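Local atomic coordinates of Co-type Nitrile Hydratase beta subunit (Pseudomonas putida, PDB entry 3QYH), a protein that probably forms, together with the alpha subunit, a cobalt-dependent nitrile hydratase that converts nitriles to the corresponding amides by adding water. Residues Q183-S192 with D205-L216. Numbering follows the deposited sequence.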
loop_
_atom_site.group_PDB
_atom_site.type_symbol
_atom_site.label_atom_id
_atom_site.label_comp_id
_atom_site.label_asym_id
_atom_site.label_seq_id
_atom_site.Cartn_x
_atom_site.Cartn_y
_atom_site.Cartn_z
ATOM N N GLN B 183 -13.933 -11.003 10.132
ATOM C CA GLN B 183 -14.607 -11.873 9.179
ATOM C C GLN B 183 -13.600 -12.214 8.098
ATOM O O GLN B 183 -12.492 -11.658 8.068
ATOM C CB GLN B 183 -15.849 -11.181 8.582
ATOM C CG GLN B 183 -15.526 -9.899 7.792
ATOM C CD GLN B 183 -16.756 -9.204 7.218
ATOM O OE1 GLN B 183 -17.631 -9.844 6.622
ATOM N NE2 GLN B 183 -16.830 -7.881 7.393
ATOM N N HIS B 184 -13.966 -13.140 7.220
ATOM C CA HIS B 184 -13.085 -13.549 6.153
ATOM C C HIS B 184 -12.869 -12.478 5.086
ATOM O O HIS B 184 -13.768 -11.668 4.785
ATOM C CB HIS B 184 -13.588 -14.842 5.512
ATOM C CG HIS B 184 -13.314 -16.060 6.338
ATOM N ND1 HIS B 184 -12.318 -16.958 6.029
ATOM C CD2 HIS B 184 -13.877 -16.497 7.489
ATOM C CE1 HIS B 184 -12.304 -17.923 6.936
ATOM N NE2 HIS B 184 -13.233 -17.662 7.836
ATOM N N VAL B 185 -11.665 -12.494 4.523
ATOM C CA VAL B 185 -11.313 -11.659 3.381
ATOM C C VAL B 185 -10.936 -12.587 2.243
ATOM O O VAL B 185 -10.185 -13.557 2.441
ATOM C CB VAL B 185 -10.117 -10.736 3.719
ATOM C CG1 VAL B 185 -9.589 -10.056 2.463
ATOM C CG2 VAL B 185 -10.523 -9.710 4.775
ATOM N N TYR B 186 -11.465 -12.322 1.057
ATOM C CA TYR B 186 -11.189 -13.165 -0.101
ATOM C C TYR B 186 -10.549 -12.315 -1.180
ATOM O O TYR B 186 -10.884 -11.135 -1.322
ATOM C CB TYR B 186 -12.491 -13.738 -0.675
ATOM C CG TYR B 186 -13.423 -14.402 0.328
ATOM C CD1 TYR B 186 -14.390 -13.669 1.014
ATOM C CD2 TYR B 186 -13.352 -15.777 0.568
ATOM C CE1 TYR B 186 -15.237 -14.279 1.925
ATOM C CE2 TYR B 186 -14.202 -16.394 1.469
ATOM C CZ TYR B 186 -15.138 -15.653 2.139
ATOM O OH TYR B 186 -15.987 -16.243 3.039
ATOM N N THR B 187 -9.648 -12.894 -1.962
ATOM C CA THR B 187 -9.344 -12.292 -3.261
ATOM C C THR B 187 -10.393 -12.736 -4.278
ATOM O O THR B 187 -10.655 -13.938 -4.431
ATOM C CB THR B 187 -7.953 -12.658 -3.797
ATOM O OG1 THR B 187 -6.957 -12.189 -2.888
ATOM C CG2 THR B 187 -7.716 -11.979 -5.166
ATOM N N VAL B 188 -10.998 -11.765 -4.958
ATOM C CA VAL B 188 -12.033 -12.055 -5.937
ATOM C C VAL B 188 -11.546 -11.619 -7.300
ATOM O O VAL B 188 -11.042 -10.511 -7.437
ATOM C CB VAL B 188 -13.325 -11.314 -5.615
ATOM C CG1 VAL B 188 -14.372 -11.562 -6.716
ATOM C CG2 VAL B 188 -13.856 -11.722 -4.243
ATOM N N SER B 189 -11.697 -12.482 -8.309
ATOM C CA SER B 189 -11.188 -12.194 -9.647
ATOM C C SER B 189 -12.340 -11.751 -10.574
ATOM O O SER B 189 -13.373 -12.405 -10.652
ATOM C CB SER B 189 -10.477 -13.426 -10.227
ATOM O OG SER B 189 -10.038 -13.207 -11.540
ATOM N N PHE B 190 -12.138 -10.634 -11.264
ATOM C CA PHE B 190 -13.129 -10.069 -12.183
ATOM C C PHE B 190 -12.512 -10.020 -13.561
ATOM O O PHE B 190 -11.354 -9.661 -13.701
ATOM C CB PHE B 190 -13.478 -8.628 -11.779
ATOM C CG PHE B 190 -14.096 -8.503 -10.420
ATOM C CD1 PHE B 190 -13.307 -8.239 -9.311
ATOM C CD2 PHE B 190 -15.469 -8.610 -10.249
ATOM C CE1 PHE B 190 -13.869 -8.111 -8.041
ATOM C CE2 PHE B 190 -16.044 -8.501 -8.978
ATOM C CZ PHE B 190 -15.247 -8.235 -7.878
ATOM N N THR B 191 -13.278 -10.343 -14.596
ATOM C CA THR B 191 -12.762 -10.188 -15.948
ATOM C C THR B 191 -12.790 -8.726 -16.332
ATOM O O THR B 191 -13.609 -7.957 -15.840
ATOM C CB THR B 191 -13.618 -10.926 -17.003
ATOM O OG1 THR B 191 -14.939 -10.361 -16.996
ATOM C CG2 THR B 191 -13.700 -12.416 -16.691
ATOM N N SER B 192 -11.905 -8.356 -17.242
ATOM C CA SER B 192 -11.866 -6.998 -17.762
ATOM C C SER B 192 -13.232 -6.586 -18.350
ATOM O O SER B 192 -13.685 -5.450 -18.181
ATOM C CB SER B 192 -10.763 -6.898 -18.813
ATOM O OG SER B 192 -10.677 -5.599 -19.362
ATOM N N ASP B 205 -7.271 -10.058 -19.856
ATOM C CA ASP B 205 -6.964 -9.410 -18.574
ATOM C C ASP B 205 -7.971 -9.561 -17.435
ATOM O O ASP B 205 -9.189 -9.549 -17.643
ATOM C CB ASP B 205 -6.581 -7.967 -18.832
ATOM C CG ASP B 205 -5.447 -7.868 -19.829
ATOM O OD1 ASP B 205 -4.837 -8.933 -20.141
ATOM O OD2 ASP B 205 -5.170 -6.758 -20.307
ATOM N N THR B 206 -7.445 -9.746 -16.224
ATOM C CA THR B 206 -8.281 -9.893 -15.046
ATOM C C THR B 206 -7.804 -8.960 -13.931
ATOM O O THR B 206 -6.628 -8.567 -13.880
ATOM C CB THR B 206 -8.342 -11.364 -14.528
ATOM O OG1 THR B 206 -7.042 -11.792 -14.113
ATOM C CG2 THR B 206 -8.854 -12.296 -15.610
ATOM N N ILE B 207 -8.739 -8.603 -13.058
ATOM C CA ILE B 207 -8.478 -7.690 -11.955
ATOM C C ILE B 207 -8.868 -8.413 -10.698
ATOM O O ILE B 207 -9.997 -8.903 -10.586
ATOM C CB ILE B 207 -9.320 -6.397 -12.068
ATOM C CG1 ILE B 207 -8.953 -5.613 -13.327
ATOM C CG2 ILE B 207 -9.084 -5.515 -10.843
ATOM C CD1 ILE B 207 -9.566 -6.183 -14.632
ATOM N N ARG B 208 -7.928 -8.528 -9.770
ATOM C CA ARG B 208 -8.193 -9.174 -8.507
ATOM C C ARG B 208 -8.328 -8.099 -7.438
ATOM O O ARG B 208 -7.568 -7.130 -7.421
ATOM C CB ARG B 208 -7.090 -10.200 -8.184
ATOM C CG ARG B 208 -7.229 -11.454 -9.065
ATOM C CD ARG B 208 -6.135 -12.496 -8.899
ATOM N NE ARG B 208 -6.438 -13.650 -9.754
ATOM C CZ ARG B 208 -6.083 -14.898 -9.487
ATOM N NH1 ARG B 208 -5.392 -15.182 -8.386
ATOM N NH2 ARG B 208 -6.432 -15.864 -10.327
ATOM N N VAL B 209 -9.313 -8.270 -6.566
ATOM C CA VAL B 209 -9.579 -7.304 -5.503
ATOM C C VAL B 209 -9.826 -8.041 -4.195
ATOM O O VAL B 209 -10.507 -9.071 -4.178
ATOM C CB VAL B 209 -10.832 -6.436 -5.846
ATOM C CG1 VAL B 209 -10.980 -5.273 -4.861
ATOM C CG2 VAL B 209 -10.762 -5.908 -7.293
ATOM N N ASP B 210 -9.319 -7.509 -3.084
ATOM C CA ASP B 210 -9.552 -8.157 -1.804
ATOM C C ASP B 210 -10.769 -7.596 -1.073
ATOM O O ASP B 210 -10.838 -6.400 -0.770
ATOM C CB ASP B 210 -8.292 -8.109 -0.925
ATOM C CG ASP B 210 -7.121 -8.847 -1.554
ATOM O OD1 ASP B 210 -5.969 -8.636 -1.109
ATOM O OD2 ASP B 210 -7.358 -9.634 -2.506
ATOM N N LEU B 211 -11.723 -8.472 -0.782
ATOM C CA LEU B 211 -13.038 -8.028 -0.351
ATOM C C LEU B 211 -13.492 -8.822 0.862
ATOM O O LEU B 211 -13.243 -10.027 0.947
ATOM C CB LEU B 211 -14.032 -8.188 -1.498
ATOM C CG LEU B 211 -13.753 -7.252 -2.678
ATOM C CD1 LEU B 211 -14.537 -7.678 -3.897
ATOM C CD2 LEU B 211 -14.057 -5.767 -2.327
ATOM N N TRP B 212 -14.146 -8.141 1.798
ATOM C CA TRP B 212 -14.614 -8.769 3.016
ATOM C C TRP B 212 -15.899 -9.556 2.770
ATOM O O TRP B 212 -16.675 -9.233 1.873
ATOM C CB TRP B 212 -14.827 -7.720 4.101
ATOM C CG TRP B 212 -13.551 -7.309 4.838
ATOM C CD1 TRP B 212 -13.193 -7.649 6.118
ATOM C CD2 TRP B 212 -12.489 -6.491 4.333
ATOM N NE1 TRP B 212 -11.976 -7.090 6.432
ATOM C CE2 TRP B 212 -11.528 -6.370 5.354
ATOM C CE3 TRP B 212 -12.262 -5.839 3.118
ATOM C CZ2 TRP B 212 -10.358 -5.630 5.192
ATOM C CZ3 TRP B 212 -11.100 -5.100 2.971
ATOM C CH2 TRP B 212 -10.175 -4.992 4.001
ATOM N N ASP B 213 -16.107 -10.596 3.567
ATOM C CA ASP B 213 -17.212 -11.538 3.382
ATOM C C ASP B 213 -18.559 -10.828 3.226
ATOM O O ASP B 213 -19.292 -11.090 2.269
ATOM C CB ASP B 213 -17.267 -12.528 4.560
ATOM C CG ASP B 213 -18.240 -13.663 4.325
ATOM O OD1 ASP B 213 -19.444 -13.383 4.265
ATOM O OD2 ASP B 213 -17.797 -14.834 4.209
ATOM N N ASP B 214 -18.891 -9.925 4.145
ATOM C CA ASP B 214 -20.193 -9.272 4.038
ATOM C C ASP B 214 -20.272 -8.145 2.999
ATOM O O ASP B 214 -21.267 -7.438 2.948
ATOM C CB ASP B 214 -20.755 -8.838 5.405
ATOM C CG ASP B 214 -19.991 -7.686 6.028
ATOM O OD1 ASP B 214 -19.072 -7.130 5.384
ATOM O OD2 ASP B 214 -20.309 -7.333 7.179
ATOM N N TYR B 215 -19.233 -7.993 2.173
ATOM C CA TYR B 215 -19.300 -7.112 1.003
ATOM C C TYR B 215 -19.967 -7.875 -0.136
ATOM O O TYR B 215 -20.279 -7.299 -1.183
ATOM C CB TYR B 215 -17.897 -6.738 0.518
ATOM C CG TYR B 215 -17.128 -5.701 1.315
ATOM C CD1 TYR B 215 -17.613 -5.179 2.514
ATOM C CD2 TYR B 215 -15.882 -5.268 0.861
ATOM C CE1 TYR B 215 -16.868 -4.212 3.228
ATOM C CE2 TYR B 215 -15.133 -4.329 1.560
ATOM C CZ TYR B 215 -15.620 -3.801 2.734
ATOM O OH TYR B 215 -14.820 -2.874 3.396
ATOM N N LEU B 216 -20.164 -9.177 0.056
ATOM C CA LEU B 216 -20.520 -10.067 -1.054
ATOM C C LEU B 216 -21.852 -10.786 -0.865
ATOM O O LEU B 216 -22.356 -10.891 0.256
ATOM C CB LEU B 216 -19.422 -11.114 -1.267
ATOM C CG LEU B 216 -17.987 -10.606 -1.382
ATOM C CD1 LEU B 216 -17.010 -11.768 -1.376
ATOM C CD2 LEU B 216 -17.808 -9.750 -2.641
#
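Tyr-186 and Leu-211 exchange two backbone hydrogen bonds at one of three hydrogen-bonded pairs, with Val-188/Val-209 and Phe-190/Ile-207, that join antiparallel strands 183-191 and 206-212 in the SH3-like barrel of the C-terminal region. Residues 206-209 also pair in parallel with a strand of the neighbouring subunit, so the sheet continues across the interface.

On the hydrophobic face, Phe-190 reaches diagonally along the partner strand, its CE1 lying 3.9 Å from Val-209 CG2 and its edge meeting Leu-211 CD1. Val-188 CG2 packs against the same leucine methyl, and Val-137 and Val-139 cover this layer.

The other face carries Val-185 and Trp-212, side by side. With CG1 anti to the backbone N (chi1 170°), Val-185 CG2 sits over one face of the Trp-212 five-membered ring, 3.5 Å from its centroid, a CH-pi contact.

Polar side chains add bonds beside the ladder and at the 3-10 turn that follows it. Thr-187 OG1 donates to Asp-210 OD2 at 2.6 Å, from above the carboxylate plane. At the turn, Gln-183 OE1 accepts a hydrogen bond from Asp-214 N, while Tyr-186 OH donates to Asp-213 OD2 on its anti side at 2.6 Å, and the other oxygen, Asp-213 OD1, forms a salt bridge with Arg-130 NE.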